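Side-chain contacts in beta-glucuronidase (uncultured Clostridium sp., PDB 6U7J), which probably hydrolyses beta-D-glucuronides, including estrogen glucuronides, as a gut bacterial glycoside hydrolase of family 2: residues S336-H341 with V504-A509; E398-D403 with R437-E442; F179-I184 with R313-D318; D510-L515 with V521-E526. All coordinates share one frame; numbering follows the deposited sequence.

Contact 1: S336-H341 with V504-A509; sequences SFRTSH and VTEYGA
The Arg338 guanidinium and the Glu506 carboxylate lie nearly coplanar, their planes 22° apart, and Glu506 OE2 meets the guanidinium at its edge. Ser340 CB stands 4.2 Å above one guanidinium face, over its centre, while Glu506 CG and a water occupy the rim. The same Ser340 CB lies over one face of the His341 ring, displaced toward the rim, and Glu506 OE2 approaches that ring at its edge, 3.7 Å from His341 CE1. Arg338 NH2 donates to Glu506 OE2 over 3.0 Å in a salt bridge, entering on the anti lone pair of the carboxylate oxygen at an N-H...O angle of 154°. The arginine chain is extended as far as CD and bends at chi3 (58°), so that its NE faces the water, which accepts from Arg338 NE at 2.8 Å and donates to Thr505 O at 2.8 Å. Strands 336-338 and 502-506 are separate, non-neighbouring strands of the TIM barrel, and these side chains meet across its interior at the C-terminal ends of the strands. Glu506, at the end of the seventh barrel strand, is in the position of the catalytic nucleophile of family 2 glycosidases and probably serves as one. A second shell fixes the groups further. Glu362 bridges to Arg338 NH1 and accepts from His341 ND1, Asn416 also takes up Arg338 NH1, and Tyr470 bonds Glu506 OE1. Thr505, whose backbone carbonyl holds the water, has its own hydroxyl bonded to Asn468.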
# COMPACT_ATOMS: atom_id res chain seq x y z
N SER B 336 -21.00 -22.77 0.46
CA SER B 336 -22.19 -22.11 0.99
C SER B 336 -21.88 -20.64 1.27
O SER B 336 -20.73 -20.24 1.43
CB SER B 336 -22.66 -22.82 2.27
OG SER B 336 -21.60 -22.91 3.24
N PHE B 337 -22.94 -19.83 1.33
CA PHE B 337 -22.85 -18.50 1.92
C PHE B 337 -24.15 -18.18 2.64
O PHE B 337 -25.18 -18.84 2.45
CB PHE B 337 -22.50 -17.40 0.89
CG PHE B 337 -23.46 -17.29 -0.27
CD1 PHE B 337 -23.26 -18.04 -1.42
CD2 PHE B 337 -24.52 -16.39 -0.24
CE1 PHE B 337 -24.13 -17.92 -2.50
CE2 PHE B 337 -25.38 -16.26 -1.32
CZ PHE B 337 -25.19 -17.03 -2.45
N ARG B 338 -24.09 -17.14 3.48
CA ARG B 338 -25.26 -16.57 4.14
C ARG B 338 -25.50 -15.17 3.56
O ARG B 338 -24.56 -14.40 3.39
CB ARG B 338 -25.06 -16.49 5.65
CG ARG B 338 -26.15 -15.69 6.36
CD ARG B 338 -26.06 -15.78 7.88
NE ARG B 338 -24.78 -15.32 8.39
CZ ARG B 338 -24.61 -14.25 9.17
NH1 ARG B 338 -25.66 -13.52 9.53
NH2 ARG B 338 -23.39 -13.91 9.59
N THR B 339 -26.77 -14.86 3.24
CA THR B 339 -27.08 -13.55 2.66
C THR B 339 -27.09 -12.50 3.78
O THR B 339 -28.11 -11.91 4.13
CB THR B 339 -28.41 -13.57 1.91
OG1 THR B 339 -29.50 -13.51 2.83
CG2 THR B 339 -28.53 -14.82 1.05
N SER B 340 -25.88 -12.25 4.35
CA SER B 340 -25.72 -11.52 5.58
C SER B 340 -26.39 -10.16 5.52
O SER B 340 -26.00 -9.27 4.75
CB SER B 340 -24.24 -11.41 6.01
OG SER B 340 -23.38 -11.26 4.90
N HIS B 341 -27.49 -10.10 6.25
CA HIS B 341 -28.22 -9.01 6.87
C HIS B 341 -29.29 -8.45 5.98
O HIS B 341 -29.91 -7.47 6.33
CB HIS B 341 -27.32 -7.94 7.47
CG HIS B 341 -26.12 -8.51 8.19
ND1 HIS B 341 -26.16 -9.75 8.81
CD2 HIS B 341 -24.88 -8.01 8.43
CE1 HIS B 341 -24.99 -10.01 9.34
NE2 HIS B 341 -24.20 -8.97 9.15
N VAL B 504 -20.56 -21.66 13.47
CA VAL B 504 -19.89 -20.39 13.77
C VAL B 504 -20.10 -19.53 12.53
O VAL B 504 -19.42 -19.70 11.51
CB VAL B 504 -18.41 -20.57 14.12
CG1 VAL B 504 -17.78 -19.20 14.44
CG2 VAL B 504 -18.23 -21.52 15.32
N THR B 505 -21.08 -18.64 12.60
CA THR B 505 -21.50 -17.91 11.41
C THR B 505 -20.59 -16.72 11.10
O THR B 505 -20.67 -16.19 9.99
CB THR B 505 -22.95 -17.44 11.56
OG1 THR B 505 -23.21 -17.05 12.91
CG2 THR B 505 -23.94 -18.56 11.16
N GLU B 506 -19.72 -16.33 12.03
CA GLU B 506 -18.80 -15.21 11.84
C GLU B 506 -17.60 -15.41 12.76
O GLU B 506 -17.76 -15.76 13.93
CB GLU B 506 -19.45 -13.85 12.16
CG GLU B 506 -20.52 -13.36 11.17
CD GLU B 506 -21.02 -11.95 11.47
OE1 GLU B 506 -20.30 -11.19 12.15
OE2 GLU B 506 -22.16 -11.60 11.05
N TYR B 507 -16.41 -15.17 12.21
CA TYR B 507 -15.16 -15.04 12.97
C TYR B 507 -14.08 -14.54 12.01
O TYR B 507 -14.13 -14.81 10.81
CB TYR B 507 -14.76 -16.38 13.61
CG TYR B 507 -14.39 -17.51 12.65
CD1 TYR B 507 -15.34 -18.07 11.80
CD2 TYR B 507 -13.10 -18.05 12.64
CE1 TYR B 507 -15.00 -19.12 10.94
CE2 TYR B 507 -12.75 -19.09 11.80
CZ TYR B 507 -13.70 -19.63 10.96
OH TYR B 507 -13.35 -20.67 10.12
N GLY B 508 -13.10 -13.81 12.54
CA GLY B 508 -12.07 -13.27 11.66
C GLY B 508 -11.40 -12.04 12.27
O GLY B 508 -11.50 -11.79 13.47
N ALA B 509 -10.72 -11.29 11.40
CA ALA B 509 -9.85 -10.21 11.86
C ALA B 509 -9.63 -9.22 10.73
O ALA B 509 -9.45 -9.62 9.58
CB ALA B 509 -8.50 -10.78 12.33
O HOH W 1 -22.45 -16.76 7.92

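Contact 2: E398-D403 with R437-E442; sequences ELYQRD and RKLDSE
Helices 386-403 and 424-439 follow one another on the outside of the TIM barrel, linked through strand 409-416, and here the last turn of the first packs against the C-terminal end of the second. Tyr400 spans the gap. Its CG is anti to the backbone N (chi1 174°), which sends the ring toward the end of the neighbouring helix. The carbonyl of Leu439 lies over one ring face near the phenol carbon, with Leu439 O 3.3 Å from Tyr400 CZ. At the other end of the ring Leu439 CB approaches Tyr400 CD2 at 4.3 Å, an apolar contact. Asp440, just past the helix, brings its CB to 3.5 Å from Tyr400 CE1, and its side chain crosses that of the tyrosine at about a right angle. The Asp440 carboxylate is held on both oxygens. Glu442 N donates to Asp440 OD1 over 2.9 Å from above the carboxylate plane, closing an Asx turn, while OD2 receives Trp412 NE1 and bridges to Arg443. Trp412, on strand 409-416, also touches Tyr400. With an indole N-H, a backbone N-H and a guanidinium around it, the buried Asp440 probably stays ionised although it packs against a neutral ring.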
# COMPACT_ATOMS: atom_id res chain seq x y z
N GLU B 398 -42.81 -11.86 2.63
CA GLU B 398 -42.30 -11.46 1.31
C GLU B 398 -41.08 -12.29 0.91
O GLU B 398 -41.00 -12.77 -0.23
CB GLU B 398 -41.94 -9.98 1.32
CG GLU B 398 -43.05 -8.99 0.97
CD GLU B 398 -42.53 -7.56 1.01
OE1 GLU B 398 -42.38 -7.02 2.13
OE2 GLU B 398 -42.23 -6.98 -0.07
N LEU B 399 -40.12 -12.46 1.82
CA LEU B 399 -38.94 -13.26 1.49
C LEU B 399 -39.34 -14.69 1.12
O LEU B 399 -38.85 -15.23 0.11
CB LEU B 399 -37.94 -13.29 2.65
CG LEU B 399 -36.69 -14.11 2.34
CD1 LEU B 399 -35.98 -13.63 1.09
CD2 LEU B 399 -35.74 -14.07 3.51
N TYR B 400 -40.24 -15.30 1.90
CA TYR B 400 -40.69 -16.65 1.58
C TYR B 400 -41.34 -16.70 0.20
O TYR B 400 -41.04 -17.58 -0.61
CB TYR B 400 -41.66 -17.17 2.65
CG TYR B 400 -42.27 -18.51 2.27
CD1 TYR B 400 -41.53 -19.68 2.35
CD2 TYR B 400 -43.59 -18.59 1.78
CE1 TYR B 400 -42.08 -20.91 1.98
CE2 TYR B 400 -44.14 -19.80 1.39
CZ TYR B 400 -43.39 -20.96 1.50
OH TYR B 400 -43.94 -22.16 1.13
N GLN B 401 -42.22 -15.74 -0.10
CA GLN B 401 -42.89 -15.78 -1.39
C GLN B 401 -41.89 -15.68 -2.53
O GLN B 401 -42.05 -16.34 -3.57
CB GLN B 401 -43.92 -14.65 -1.50
CG GLN B 401 -45.27 -14.99 -0.86
CD GLN B 401 -46.01 -16.07 -1.62
OE1 GLN B 401 -46.29 -17.14 -1.08
NE2 GLN B 401 -46.31 -15.81 -2.90
N ARG B 402 -40.84 -14.87 -2.37
CA ARG B 402 -39.86 -14.73 -3.44
C ARG B 402 -38.98 -15.97 -3.59
O ARG B 402 -38.71 -16.41 -4.71
CB ARG B 402 -39.00 -13.49 -3.21
CG ARG B 402 -38.24 -13.02 -4.45
CD ARG B 402 -37.15 -12.04 -4.09
NE ARG B 402 -36.01 -12.71 -3.45
CZ ARG B 402 -34.83 -12.14 -3.22
NH1 ARG B 402 -34.61 -10.86 -3.57
NH2 ARG B 402 -33.87 -12.84 -2.63
N ASP B 403 -38.52 -16.56 -2.48
CA ASP B 403 -37.46 -17.57 -2.56
C ASP B 403 -37.91 -19.00 -2.23
O ASP B 403 -37.07 -19.91 -2.23
CB ASP B 403 -36.30 -17.16 -1.64
CG ASP B 403 -35.57 -15.88 -2.12
OD1 ASP B 403 -35.97 -15.27 -3.15
OD2 ASP B 403 -34.60 -15.48 -1.46
N ARG B 437 -42.39 -20.62 10.71
CA ARG B 437 -42.67 -22.05 10.67
C ARG B 437 -44.02 -22.34 10.03
O ARG B 437 -44.17 -23.36 9.35
CB ARG B 437 -42.60 -22.65 12.07
CG ARG B 437 -41.17 -22.84 12.56
CD ARG B 437 -41.12 -23.66 13.83
NE ARG B 437 -39.86 -23.43 14.52
CZ ARG B 437 -38.72 -24.05 14.20
NH1 ARG B 437 -38.70 -24.95 13.22
NH2 ARG B 437 -37.62 -23.76 14.88
N LYS B 438 -45.01 -21.44 10.20
CA LYS B 438 -46.30 -21.69 9.56
C LYS B 438 -46.23 -21.45 8.06
O LYS B 438 -46.96 -22.09 7.30
CB LYS B 438 -47.41 -20.84 10.21
CG LYS B 438 -48.79 -21.20 9.65
CD LYS B 438 -49.88 -21.35 10.72
CE LYS B 438 -50.13 -20.03 11.45
NZ LYS B 438 -51.37 -19.34 10.96
N LEU B 439 -45.36 -20.55 7.60
CA LEU B 439 -45.20 -20.32 6.17
C LEU B 439 -44.47 -21.47 5.49
O LEU B 439 -44.78 -21.82 4.34
CB LEU B 439 -44.42 -19.03 5.93
CG LEU B 439 -45.10 -17.69 6.19
CD1 LEU B 439 -44.05 -16.60 6.13
CD2 LEU B 439 -46.19 -17.45 5.15
N ASP B 440 -43.47 -22.04 6.16
CA ASP B 440 -42.58 -23.01 5.54
C ASP B 440 -42.30 -24.11 6.55
O ASP B 440 -41.58 -23.88 7.52
CB ASP B 440 -41.28 -22.34 5.07
CG ASP B 440 -40.40 -23.28 4.25
OD1 ASP B 440 -40.83 -24.42 3.97
OD2 ASP B 440 -39.27 -22.88 3.88
N SER B 441 -42.88 -25.28 6.33
CA SER B 441 -42.60 -26.44 7.16
C SER B 441 -41.39 -27.22 6.68
O SER B 441 -41.01 -28.21 7.31
CB SER B 441 -43.83 -27.37 7.17
OG SER B 441 -44.33 -27.56 5.86
N GLU B 442 -40.76 -26.79 5.59
CA GLU B 442 -39.76 -27.57 4.89
C GLU B 442 -38.33 -27.12 5.15
O GLU B 442 -37.42 -27.65 4.51
CB GLU B 442 -40.01 -27.51 3.38
CG GLU B 442 -41.44 -27.78 2.98
CD GLU B 442 -41.80 -29.23 3.15
OE1 GLU B 442 -41.44 -30.04 2.27
OE2 GLU B 442 -42.42 -29.56 4.18

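Contact 3: F179-I184 with R313-D318; sequences FNYSGI and RGKGLD
Tyr181 lays its ring against Gly314, whose CA sits 3.7 Å from the ring centroid and 10° off the normal, a CH-pi contact over the face. Lys315 joins at one side: its CG reaches Tyr181 CB and Tyr181 CD2, both at 3.5 Å, so the aliphatic part of the lysine runs beside the base of the tyrosine. On the opposite face Phe179 CD1 stands 3.6 Å above the Tyr181 ring plane, so the phenol lies between it and Gly314 CA, the phenyl ring steeply inclined. Gly314 and Lys315 are the central residues of a type II' turn from Arg313 to Gly316, closed by Gly316 N to Arg313 O at 3.0 Å. The turn belongs to a loop of the TIM barrel, and Tyr181 to the sugar-binding domain, so the packing joins the two. Bends at chi3 (74°) and chi4 bring the Lys315 amine round to a water that accepts from NZ at 2.7 Å and donates to Phe179 O. Tyr342 OH and Glu308 O also hold that amine. Farther out, Asp63 and Arg575 bond the Tyr181 hydroxyl, and Ser60 OG takes the Lys315 N-H. Arg313 and Asp318 pair with Asp318 and Arg313 of a second subunit.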
# COMPACT_ATOMS: atom_id res chain seq x y z
N PHE B 179 -22.39 0.38 5.49
CA PHE B 179 -22.80 1.72 5.09
C PHE B 179 -24.25 1.74 4.62
O PHE B 179 -24.70 0.84 3.90
CB PHE B 179 -21.87 2.23 3.97
CG PHE B 179 -22.01 3.69 3.68
CD1 PHE B 179 -22.92 4.13 2.71
CD2 PHE B 179 -21.28 4.62 4.38
CE1 PHE B 179 -23.08 5.48 2.45
CE2 PHE B 179 -21.43 5.99 4.12
CZ PHE B 179 -22.34 6.42 3.16
N ASN B 180 -25.01 2.76 5.03
CA ASN B 180 -26.43 2.83 4.69
C ASN B 180 -26.62 3.38 3.27
O ASN B 180 -27.19 4.45 3.05
CB ASN B 180 -27.19 3.67 5.71
CG ASN B 180 -28.72 3.47 5.62
OD1 ASN B 180 -29.20 2.37 5.31
ND2 ASN B 180 -29.48 4.53 5.90
N TYR B 181 -26.12 2.60 2.29
CA TYR B 181 -26.26 2.95 0.88
C TYR B 181 -27.73 3.04 0.49
O TYR B 181 -28.56 2.24 0.95
CB TYR B 181 -25.60 1.91 -0.01
CG TYR B 181 -24.09 1.97 -0.12
CD1 TYR B 181 -23.45 3.03 -0.76
CD2 TYR B 181 -23.30 0.94 0.39
CE1 TYR B 181 -22.09 3.08 -0.87
CE2 TYR B 181 -21.91 0.98 0.29
CZ TYR B 181 -21.32 2.05 -0.35
OH TYR B 181 -19.97 2.09 -0.47
N SER B 182 -28.03 3.96 -0.41
CA SER B 182 -29.39 4.18 -0.86
C SER B 182 -29.40 4.34 -2.37
O SER B 182 -28.40 4.73 -2.98
CB SER B 182 -29.99 5.41 -0.18
OG SER B 182 -31.35 5.59 -0.53
N GLY B 183 -30.54 4.02 -2.97
CA GLY B 183 -30.74 4.18 -4.40
C GLY B 183 -31.61 3.06 -4.94
O GLY B 183 -32.31 2.39 -4.19
N ILE B 184 -31.55 2.87 -6.25
CA ILE B 184 -32.27 1.79 -6.93
C ILE B 184 -31.24 0.72 -7.26
O ILE B 184 -30.54 0.80 -8.28
CB ILE B 184 -33.00 2.30 -8.18
CG1 ILE B 184 -33.95 3.45 -7.81
CG2 ILE B 184 -33.77 1.17 -8.86
CD1 ILE B 184 -34.71 4.05 -9.00
N ARG B 313 -20.36 1.50 -7.29
CA ARG B 313 -21.81 1.31 -7.40
C ARG B 313 -22.49 0.96 -6.08
O ARG B 313 -23.71 0.70 -6.08
CB ARG B 313 -22.12 0.19 -8.40
CG ARG B 313 -21.62 -1.17 -7.93
CD ARG B 313 -21.87 -2.30 -8.92
NE ARG B 313 -22.12 -1.86 -10.29
CZ ARG B 313 -21.16 -1.53 -11.15
NH1 ARG B 313 -19.89 -1.58 -10.78
NH2 ARG B 313 -21.49 -1.16 -12.38
N GLY B 314 -21.76 0.90 -4.97
CA GLY B 314 -22.37 0.58 -3.68
C GLY B 314 -22.94 -0.83 -3.64
O GLY B 314 -22.25 -1.82 -3.90
N LYS B 315 -24.23 -0.93 -3.28
CA LYS B 315 -24.96 -2.19 -3.24
C LYS B 315 -25.64 -2.53 -4.56
O LYS B 315 -26.52 -3.40 -4.58
CB LYS B 315 -26.02 -2.15 -2.13
CG LYS B 315 -25.53 -1.54 -0.81
CD LYS B 315 -26.46 -1.90 0.33
CE LYS B 315 -26.29 -3.36 0.74
NZ LYS B 315 -24.97 -3.61 1.40
N GLY B 316 -25.27 -1.87 -5.65
CA GLY B 316 -25.94 -2.11 -6.92
C GLY B 316 -25.56 -3.47 -7.50
O GLY B 316 -24.43 -3.93 -7.36
N LEU B 317 -26.54 -4.10 -8.16
CA LEU B 317 -26.33 -5.42 -8.75
C LEU B 317 -25.28 -5.36 -9.85
O LEU B 317 -25.27 -4.45 -10.68
CB LEU B 317 -27.64 -5.96 -9.32
CG LEU B 317 -27.57 -7.22 -10.19
CD1 LEU B 317 -27.19 -8.44 -9.36
CD2 LEU B 317 -28.91 -7.44 -10.94
N ASP B 318 -24.41 -6.36 -9.85
CA ASP B 318 -23.29 -6.42 -10.78
C ASP B 318 -23.07 -7.90 -11.08
O ASP B 318 -22.46 -8.61 -10.27
CB ASP B 318 -22.04 -5.79 -10.18
CG ASP B 318 -20.87 -5.73 -11.16
OD1 ASP B 318 -20.87 -6.46 -12.18
OD2 ASP B 318 -19.93 -4.94 -10.90
O HOH W 2 -23.92 -1.50 2.66

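Contact 4: D510-L515 with V521-E526; sequences DTIAGL and VIFSEE
Glu525 reaches back from the first turn of its helix to the backbone of residues 513-515. Its CB lies 3.9 Å from Leu515 O. The next carbon, Glu525 CG, set anti to its own carbonyl carbon (chi1 -60°), packs on Thr511 CG2 at 3.8 Å. Beyond it the chain is extended and carries the carboxylate to Gly514, where Glu525 OE2 accepts the backbone N-H over 2.7 Å on its anti lone pair, almost straight at 167°. The same OE2 lies 3.5 Å from Ala513 CA and is also bonded by His516 of a fourth subunit, while OE1 takes the Thr581 N-H, so both oxygens of this buried carboxylate are engaged. Back along the chain, Glu525 N donates to Leu515 O over 2.9 Å. Ile512 N makes a second backbone link, to Phe523 O at 2.9 Å. To one side of these bonds Leu515 CD1 packs on Phe523 CB at 3.7 Å, and Asp510 CB lies 3.8 Å from Phe523 CE1. Trp473 meets that ring edge-to-face. A water joins Asp510 O to Ser524 O. Each segment carries a type II turn of its own, Ile512 to Leu515 and Val521 to Ser524; Ser524 OG bonds Val521 O and caps the N-H of Tyr527. The arrangement is a beta-to-alpha loop of a TIM barrel, running from strand 502-506 into N-capped helix 525-540.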
# COMPACT_ATOMS: atom_id res chain seq x y z
N ASP B 510 -9.66 -7.92 11.05
CA ASP B 510 -9.38 -6.90 10.04
C ASP B 510 -7.94 -7.04 9.58
O ASP B 510 -7.01 -7.24 10.39
CB ASP B 510 -9.62 -5.49 10.58
CG ASP B 510 -11.09 -5.14 10.70
OD1 ASP B 510 -11.72 -5.54 11.70
OD2 ASP B 510 -11.63 -4.45 9.79
N THR B 511 -7.74 -6.94 8.26
CA THR B 511 -6.44 -7.18 7.66
C THR B 511 -6.19 -6.16 6.56
O THR B 511 -6.98 -6.07 5.61
CB THR B 511 -6.36 -8.60 7.12
OG1 THR B 511 -6.70 -9.50 8.17
CG2 THR B 511 -4.94 -8.91 6.62
N ILE B 512 -5.12 -5.38 6.69
CA ILE B 512 -4.74 -4.44 5.65
C ILE B 512 -3.84 -5.16 4.67
O ILE B 512 -2.74 -5.61 5.03
CB ILE B 512 -4.02 -3.20 6.22
CG1 ILE B 512 -4.83 -2.55 7.35
CG2 ILE B 512 -3.75 -2.21 5.08
CD1 ILE B 512 -6.23 -2.05 6.91
N ALA B 513 -4.29 -5.29 3.43
CA ALA B 513 -3.45 -5.90 2.41
C ALA B 513 -2.09 -5.22 2.38
O ALA B 513 -1.99 -3.99 2.34
CB ALA B 513 -4.13 -5.82 1.04
N GLY B 514 -1.05 -6.03 2.46
CA GLY B 514 0.30 -5.53 2.41
C GLY B 514 0.91 -5.21 3.75
O GLY B 514 2.11 -4.91 3.80
N LEU B 515 0.13 -5.25 4.82
CA LEU B 515 0.67 -5.10 6.17
C LEU B 515 1.22 -6.46 6.61
O LEU B 515 0.45 -7.39 6.84
CB LEU B 515 -0.41 -4.61 7.12
CG LEU B 515 0.04 -3.75 8.30
CD1 LEU B 515 -1.17 -3.23 9.06
CD2 LEU B 515 0.93 -4.54 9.23
N VAL B 521 1.12 -9.07 14.11
CA VAL B 521 0.33 -8.14 14.91
C VAL B 521 -1.05 -8.03 14.28
O VAL B 521 -1.22 -8.26 13.08
CB VAL B 521 0.95 -6.73 14.99
CG1 VAL B 521 2.30 -6.77 15.69
CG2 VAL B 521 1.07 -6.13 13.58
N ILE B 522 -2.04 -7.66 15.10
CA ILE B 522 -3.38 -7.42 14.55
C ILE B 522 -3.27 -6.42 13.40
O ILE B 522 -2.46 -5.49 13.44
CB ILE B 522 -4.33 -6.92 15.65
CG1 ILE B 522 -3.91 -5.54 16.17
CG2 ILE B 522 -4.41 -7.92 16.79
CD1 ILE B 522 -4.86 -4.93 17.19
N PHE B 523 -4.08 -6.65 12.35
CA PHE B 523 -4.14 -5.92 11.08
C PHE B 523 -3.16 -6.47 10.04
O PHE B 523 -3.30 -6.19 8.85
CB PHE B 523 -3.89 -4.42 11.24
CG PHE B 523 -4.98 -3.72 11.99
CD1 PHE B 523 -6.23 -3.55 11.42
CD2 PHE B 523 -4.76 -3.23 13.28
CE1 PHE B 523 -7.25 -2.90 12.11
CE2 PHE B 523 -5.78 -2.60 13.97
CZ PHE B 523 -7.03 -2.42 13.38
N SER B 524 -2.18 -7.26 10.46
CA SER B 524 -1.26 -7.84 9.51
C SER B 524 -1.88 -9.07 8.86
O SER B 524 -2.76 -9.71 9.43
CB SER B 524 0.07 -8.21 10.19
OG SER B 524 -0.07 -9.38 10.98
N GLU B 525 -1.41 -9.40 7.65
CA GLU B 525 -1.96 -10.55 6.93
C GLU B 525 -1.63 -11.85 7.64
O GLU B 525 -2.40 -12.81 7.55
CB GLU B 525 -1.42 -10.59 5.50
CG GLU B 525 -1.75 -9.38 4.64
CD GLU B 525 -1.56 -9.64 3.14
OE1 GLU B 525 -1.59 -10.81 2.75
OE2 GLU B 525 -1.38 -8.67 2.36
N GLU B 526 -0.48 -11.92 8.31
CA GLU B 526 -0.13 -13.15 9.02
C GLU B 526 -1.06 -13.36 10.21
O GLU B 526 -1.45 -14.50 10.51
CB GLU B 526 1.34 -13.09 9.46
CG GLU B 526 2.32 -13.14 8.29
CD GLU B 526 2.47 -11.79 7.54
OE1 GLU B 526 2.08 -10.72 8.06
OE2 GLU B 526 3.02 -11.81 6.41
O HOH W 3 -5.09 -9.08 11.13

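Contacts 1, 2 and 4 lie within the TIM barrel domain, whereas contact 3 ties the barrel to the sugar-binding domain. Contact 1 is buried in the barrel interior and works by charge. Contact 2, about 22 Å away between centres, is partly buried between outer helices and rests on an aromatic ring, with a carboxylate held from its own segment and beyond. Contact 3 is buried at a domain junction and depends on ring faces. Contact 4 adjoins contact 1 in sequence, since strand 502-506 leads into its loop; though about 29 Å from the chain's centre, it is buried, with other subunits packed against it, and backbone N-H groups donate to two carbonyls and one carboxylate.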